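Local coordinates for protein possible phosphoglycerate mutase GPM2 (Mycobacterium tuberculosis, PDB 2A6P) that dephosphorylates a broad range of phosphate monoesters and can serve as a fructose-1,6-bisphosphatase in gluconeogenesis, with negligible phosphoglycerate mutase activity, at residues L79-Y93 with D146-A158. Residues are numbered along the deposited sequence; the frame is centred on the assembly and turned at random.
With GOL (glycerol), chain D.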
loop_
_atom_site.group_PDB
_atom_site.type_symbol
_atom_site.label_atom_id
_atom_site.label_comp_id
_atom_site.label_asym_id
_atom_site.label_seq_id
_atom_site.Cartn_x
_atom_site.Cartn_y
_atom_site.Cartn_z
ATOM N N LEU A 79 -1.736 -22.211 8.828
ATOM C CA LEU A 79 -0.687 -22.406 7.848
ATOM C C LEU A 79 0.301 -23.478 8.292
ATOM O O LEU A 79 0.457 -23.750 9.482
ATOM C CB LEU A 79 0.079 -21.098 7.636
ATOM C CG LEU A 79 -0.680 -19.828 7.247
ATOM C CD1 LEU A 79 0.269 -18.634 7.297
ATOM C CD2 LEU A 79 -1.273 -19.989 5.859
ATOM N N THR A 80 0.965 -24.096 7.324
ATOM C CA THR A 80 1.976 -25.084 7.634
ATOM C C THR A 80 3.264 -24.394 7.190
ATOM O O THR A 80 3.414 -24.009 6.020
ATOM C CB THR A 80 1.742 -26.410 6.865
ATOM O OG1 THR A 80 1.891 -26.195 5.457
ATOM C CG2 THR A 80 0.339 -26.925 7.140
ATOM N N VAL A 81 4.165 -24.193 8.148
ATOM C CA VAL A 81 5.438 -23.519 7.904
ATOM C C VAL A 81 6.483 -24.423 7.250
ATOM O O VAL A 81 6.729 -25.541 7.708
ATOM C CB VAL A 81 6.012 -22.947 9.228
ATOM C CG1 VAL A 81 7.366 -22.276 8.971
ATOM C CG2 VAL A 81 5.023 -21.951 9.828
ATOM N N ASN A 82 7.103 -23.919 6.187
ATOM C CA ASN A 82 8.120 -24.664 5.447
ATOM C C ASN A 82 9.532 -24.355 5.931
ATOM O O ASN A 82 10.388 -25.232 5.939
ATOM C CB ASN A 82 8.021 -24.351 3.946
ATOM C CG ASN A 82 6.697 -24.777 3.353
ATOM O OD1 ASN A 82 6.403 -25.968 3.278
ATOM N ND2 ASN A 82 5.888 -23.809 2.938
ATOM N N GLU A 83 9.770 -23.107 6.325
ATOM C CA GLU A 83 11.092 -22.694 6.800
ATOM C C GLU A 83 10.968 -21.688 7.952
ATOM O O GLU A 83 10.198 -20.725 7.867
ATOM C CB GLU A 83 11.887 -22.014 5.678
ATOM C CG GLU A 83 11.830 -22.665 4.295
ATOM C CD GLU A 83 12.923 -23.697 4.056
ATOM O OE1 GLU A 83 14.027 -23.531 4.615
ATOM O OE2 GLU A 83 12.691 -24.663 3.294
ATOM N N VAL A 84 11.721 -21.924 9.025
ATOM C CA VAL A 84 11.744 -21.013 10.166
ATOM C C VAL A 84 13.156 -20.441 10.146
ATOM O O VAL A 84 14.126 -21.195 10.181
ATOM C CB VAL A 84 11.500 -21.740 11.502
ATOM C CG1 VAL A 84 11.624 -20.751 12.668
ATOM C CG2 VAL A 84 10.120 -22.362 11.502
ATOM N N THR A 85 13.277 -19.118 10.070
ATOM C CA THR A 85 14.586 -18.492 10.004
ATOM C C THR A 85 14.638 -17.088 10.602
ATOM O O THR A 85 13.707 -16.291 10.456
ATOM C CB THR A 85 15.072 -18.443 8.524
ATOM O OG1 THR A 85 16.230 -17.598 8.401
ATOM C CG2 THR A 85 13.956 -17.915 7.623
ATOM N N GLY A 86 15.742 -16.799 11.289
ATOM C CA GLY A 86 15.919 -15.495 11.891
ATOM C C GLY A 86 16.014 -14.430 10.818
ATOM O O GLY A 86 16.034 -13.237 11.116
ATOM N N LEU A 87 16.084 -14.853 9.561
ATOM C CA LEU A 87 16.158 -13.896 8.462
ATOM C C LEU A 87 14.947 -12.949 8.502
ATOM O O LEU A 87 15.034 -11.783 8.092
ATOM C CB LEU A 87 16.182 -14.630 7.115
ATOM C CG LEU A 87 16.282 -13.702 5.900
ATOM C CD1 LEU A 87 17.629 -12.989 5.955
ATOM C CD2 LEU A 87 16.132 -14.493 4.596
ATOM N N LEU A 88 13.821 -13.457 8.994
ATOM C CA LEU A 88 12.604 -12.662 9.066
ATOM C C LEU A 88 12.377 -12.044 10.448
ATOM O O LEU A 88 11.302 -11.499 10.716
ATOM C CB LEU A 88 11.386 -13.521 8.695
ATOM C CG LEU A 88 11.349 -14.236 7.338
ATOM C CD1 LEU A 88 9.941 -14.789 7.097
ATOM C CD2 LEU A 88 11.717 -13.280 6.222
ATOM N N ALA A 89 13.381 -12.126 11.320
ATOM C CA ALA A 89 13.263 -11.588 12.672
ATOM C C ALA A 89 13.065 -10.073 12.658
ATOM O O ALA A 89 13.460 -9.392 11.710
ATOM C CB ALA A 89 14.505 -11.955 13.489
ATOM N N GLU A 90 12.437 -9.536 13.700
ATOM C CA GLU A 90 12.227 -8.094 13.742
ATOM C C GLU A 90 13.559 -7.373 13.859
ATOM O O GLU A 90 14.586 -7.988 14.137
ATOM C CB GLU A 90 11.336 -7.706 14.929
ATOM C CG GLU A 90 11.070 -6.203 15.052
ATOM C CD GLU A 90 10.496 -5.596 13.776
ATOM O OE1 GLU A 90 11.205 -5.537 12.744
ATOM O OE2 GLU A 90 9.321 -5.181 13.812
ATOM N N TRP A 91 13.529 -6.068 13.626
ATOM C CA TRP A 91 14.712 -5.227 13.733
ATOM C C TRP A 91 15.245 -5.409 15.153
ATOM O O TRP A 91 14.477 -5.330 16.100
ATOM C CB TRP A 91 14.305 -3.759 13.531
ATOM C CG TRP A 91 15.420 -2.816 13.196
ATOM C CD1 TRP A 91 16.599 -2.661 13.866
ATOM C CD2 TRP A 91 15.447 -1.872 12.108
ATOM N NE1 TRP A 91 17.359 -1.686 13.265
ATOM C CE2 TRP A 91 16.678 -1.184 12.185
ATOM C CE3 TRP A 91 14.549 -1.544 11.077
ATOM C CZ2 TRP A 91 17.040 -0.181 11.266
ATOM C CZ3 TRP A 91 14.909 -0.544 10.159
ATOM C CH2 TRP A 91 16.145 0.122 10.264
ATOM N N ASP A 92 16.540 -5.675 15.303
ATOM C CA ASP A 92 17.144 -5.821 16.634
ATOM C C ASP A 92 17.218 -4.428 17.251
ATOM O O ASP A 92 18.011 -3.600 16.810
ATOM C CB ASP A 92 18.551 -6.395 16.525
ATOM C CG ASP A 92 19.245 -6.500 17.874
ATOM O OD1 ASP A 92 18.641 -6.106 18.899
ATOM O OD2 ASP A 92 20.398 -6.972 17.902
ATOM N N TYR A 93 16.402 -4.167 18.269
ATOM C CA TYR A 93 16.367 -2.844 18.887
ATOM C C TYR A 93 17.442 -2.523 19.909
ATOM O O TYR A 93 17.487 -1.410 20.422
ATOM C CB TYR A 93 14.989 -2.597 19.505
ATOM C CG TYR A 93 13.869 -2.637 18.482
ATOM C CD1 TYR A 93 12.940 -3.679 18.473
ATOM C CD2 TYR A 93 13.745 -1.630 17.516
ATOM C CE1 TYR A 93 11.908 -3.724 17.530
ATOM C CE2 TYR A 93 12.723 -1.661 16.565
ATOM C CZ TYR A 93 11.807 -2.711 16.577
ATOM O OH TYR A 93 10.806 -2.737 15.633
ATOM N N ASP A 146 3.937 -19.131 -5.155
ATOM C CA ASP A 146 3.760 -17.903 -4.384
ATOM C C ASP A 146 4.546 -18.035 -3.079
ATOM O O ASP A 146 4.755 -19.149 -2.584
ATOM C CB ASP A 146 2.280 -17.656 -4.060
ATOM C CG ASP A 146 1.489 -17.154 -5.266
ATOM O OD1 ASP A 146 2.066 -16.437 -6.113
ATOM O OD2 ASP A 146 0.280 -17.463 -5.358
ATOM N N VAL A 147 4.978 -16.900 -2.526
ATOM C CA VAL A 147 5.753 -16.873 -1.274
ATOM C C VAL A 147 5.055 -16.085 -0.155
ATOM O O VAL A 147 4.517 -15.005 -0.393
ATOM C CB VAL A 147 7.165 -16.247 -1.511
ATOM C CG1 VAL A 147 7.908 -16.100 -0.189
ATOM C CG2 VAL A 147 7.965 -17.120 -2.476
ATOM N N LEU A 148 5.069 -16.631 1.062
ATOM C CA LEU A 148 4.453 -15.967 2.210
ATOM C C LEU A 148 5.408 -15.821 3.399
ATOM O O LEU A 148 5.906 -16.812 3.940
ATOM C CB LEU A 148 3.194 -16.725 2.660
ATOM C CG LEU A 148 2.545 -16.257 3.977
ATOM C CD1 LEU A 148 2.145 -14.805 3.879
ATOM C CD2 LEU A 148 1.331 -17.106 4.286
ATOM N N PHE A 149 5.663 -14.578 3.794
ATOM C CA PHE A 149 6.529 -14.306 4.932
ATOM C C PHE A 149 5.653 -13.978 6.123
ATOM O O PHE A 149 4.790 -13.096 6.028
ATOM C CB PHE A 149 7.421 -13.073 4.696
ATOM C CG PHE A 149 8.557 -13.274 3.719
ATOM C CD1 PHE A 149 8.919 -14.541 3.265
ATOM C CD2 PHE A 149 9.307 -12.175 3.295
ATOM C CE1 PHE A 149 10.021 -14.711 2.400
ATOM C CE2 PHE A 149 10.402 -12.330 2.438
ATOM C CZ PHE A 149 10.762 -13.604 1.988
ATOM N N VAL A 150 5.855 -14.672 7.241
ATOM C CA VAL A 150 5.114 -14.353 8.465
ATOM C C VAL A 150 6.218 -13.692 9.290
ATOM O O VAL A 150 7.141 -14.366 9.752
ATOM C CB VAL A 150 4.599 -15.606 9.158
ATOM C CG1 VAL A 150 3.860 -15.225 10.461
ATOM C CG2 VAL A 150 3.694 -16.371 8.197
ATOM N N SER A 151 6.128 -12.373 9.456
ATOM C CA SER A 151 7.187 -11.623 10.124
ATOM C C SER A 151 6.713 -10.487 11.045
ATOM O O SER A 151 5.661 -10.599 11.681
ATOM C CB SER A 151 8.139 -11.104 9.022
ATOM O OG SER A 151 9.230 -10.346 9.513
ATOM N N HIS A 152 7.494 -9.406 11.117
ATOM C CA HIS A 152 7.168 -8.269 11.977
ATOM C C HIS A 152 6.934 -6.930 11.260
ATOM O O HIS A 152 7.182 -6.800 10.061
ATOM C CB HIS A 152 8.259 -8.103 13.040
ATOM C CG HIS A 152 8.501 -9.341 13.845
ATOM N ND1 HIS A 152 9.222 -10.412 13.361
ATOM C CD2 HIS A 152 8.094 -9.693 15.087
ATOM C CE1 HIS A 152 9.252 -11.370 14.271
ATOM N NE2 HIS A 152 8.574 -10.960 15.327
ATOM N N GLY A 153 6.468 -5.940 12.023
ATOM C CA GLY A 153 6.150 -4.631 11.476
ATOM C C GLY A 153 7.232 -3.946 10.676
ATOM O O GLY A 153 7.083 -3.730 9.460
ATOM N N HIS A 154 8.327 -3.601 11.348
ATOM C CA HIS A 154 9.417 -2.918 10.673
ATOM C C HIS A 154 10.106 -3.767 9.618
ATOM O O HIS A 154 10.322 -3.290 8.502
ATOM C CB HIS A 154 10.414 -2.372 11.703
ATOM C CG HIS A 154 9.866 -1.236 12.518
ATOM N ND1 HIS A 154 10.373 -0.883 13.751
ATOM C CD2 HIS A 154 8.852 -0.373 12.271
ATOM C CE1 HIS A 154 9.693 0.145 14.228
ATOM N NE2 HIS A 154 8.765 0.472 13.348
ATOM N N PHE A 155 10.424 -5.022 9.928
ATOM C CA PHE A 155 11.087 -5.843 8.921
ATOM C C PHE A 155 10.221 -6.069 7.678
ATOM O O PHE A 155 10.718 -6.006 6.563
ATOM C CB PHE A 155 11.541 -7.196 9.474
ATOM C CG PHE A 155 12.424 -7.958 8.508
ATOM C CD1 PHE A 155 13.687 -7.471 8.175
ATOM C CD2 PHE A 155 11.957 -9.104 7.855
ATOM C CE1 PHE A 155 14.472 -8.115 7.195
ATOM C CE2 PHE A 155 12.738 -9.751 6.874
ATOM C CZ PHE A 155 13.990 -9.257 6.546
ATOM N N SER A 156 8.930 -6.338 7.866
ATOM C CA SER A 156 8.037 -6.530 6.720
ATOM C C SER A 156 8.082 -5.276 5.841
ATOM O O SER A 156 8.129 -5.360 4.618
ATOM C CB SER A 156 6.601 -6.787 7.185
ATOM O OG SER A 156 6.478 -8.045 7.835
ATOM N N ARG A 157 8.050 -4.108 6.472
ATOM C CA ARG A 157 8.112 -2.851 5.743
ATOM C C ARG A 157 9.445 -2.731 5.030
ATOM O O ARG A 157 9.530 -2.134 3.955
ATOM C CB ARG A 157 8.017 -1.665 6.684
ATOM C CG ARG A 157 6.719 -1.454 7.405
ATOM C CD ARG A 157 6.845 -0.064 7.991
ATOM N NE ARG A 157 6.067 0.133 9.189
ATOM C CZ ARG A 157 5.991 1.293 9.823
ATOM N NH1 ARG A 157 6.649 2.346 9.348
ATOM N NH2 ARG A 157 5.276 1.386 10.932
ATOM N N ALA A 158 10.489 -3.265 5.661
ATOM C CA ALA A 158 11.829 -3.231 5.096
ATOM C C ALA A 158 11.805 -4.043 3.816
ATOM O O ALA A 158 12.312 -3.607 2.780
ATOM C CB ALA A 158 12.839 -3.836 6.076
HETATM C C1 GOL D . 5.841 -5.518 15.233
HETATM O O1 GOL D . 6.106 -6.582 14.321
HETATM C C2 GOL D . 6.999 -4.507 15.370
HETATM O O2 GOL D . 7.185 -3.862 14.116
HETATM C C3 GOL D . 6.643 -3.432 16.407
HETATM O O3 GOL D . 7.720 -2.509 16.540
#
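In the active site of this histidine phosphatase, Glu-90, by similarity the proton donor/acceptor, meets the first turn of the helix that starts just after His-152, the likely transition-state stabiliser. CG of Glu-90 stands anti to the backbone N (chi1 180°) and the chain then bends at chi2, which lays the carboxylate against the helix N-terminus. Two backbone N-H groups hold OE1: Phe-155 N, 3.0 Å away, on its syn lone pair, and its own neighbour Trp-91 N, short in the model, on the anti one. OE2, whose place is less sure, faces His-154 N and the glycerol.

CB of the same glutamate lies over one face of the His-152 imidazole, 3.8 Å from the ring centroid, while the ring of His-18, the inferred phosphohistidine, meets that imidazole from outside the two segments. A glycerol lies between the segments; His-154 N donates to its O2 at 3.0 Å, while its links to Glu-90 and Tyr-93 are doubtful or weak. Beside it, His-154 ND1 comes to the rim of the Tyr-93 ring and makes a weak bond to OH.

Behind the pocket, Ser-151 OG donates to a lone pair of Leu-88 O at 2.7 Å, lying in the plane of that carbonyl. Leu-88 then splits its methyls: CD2 sits over the centre of the Phe-149 ring and touches Phe-155 CE2 at 3.7 Å, and CD1 packs on Phe-149 CB. Farther along, Leu-79 CD1 and Leu-148 CD2 meet tip to tip at 3.5 Å. Active-site histidines at strand ends, with a loop glutamate beside them, mark the histidine phosphatase fold.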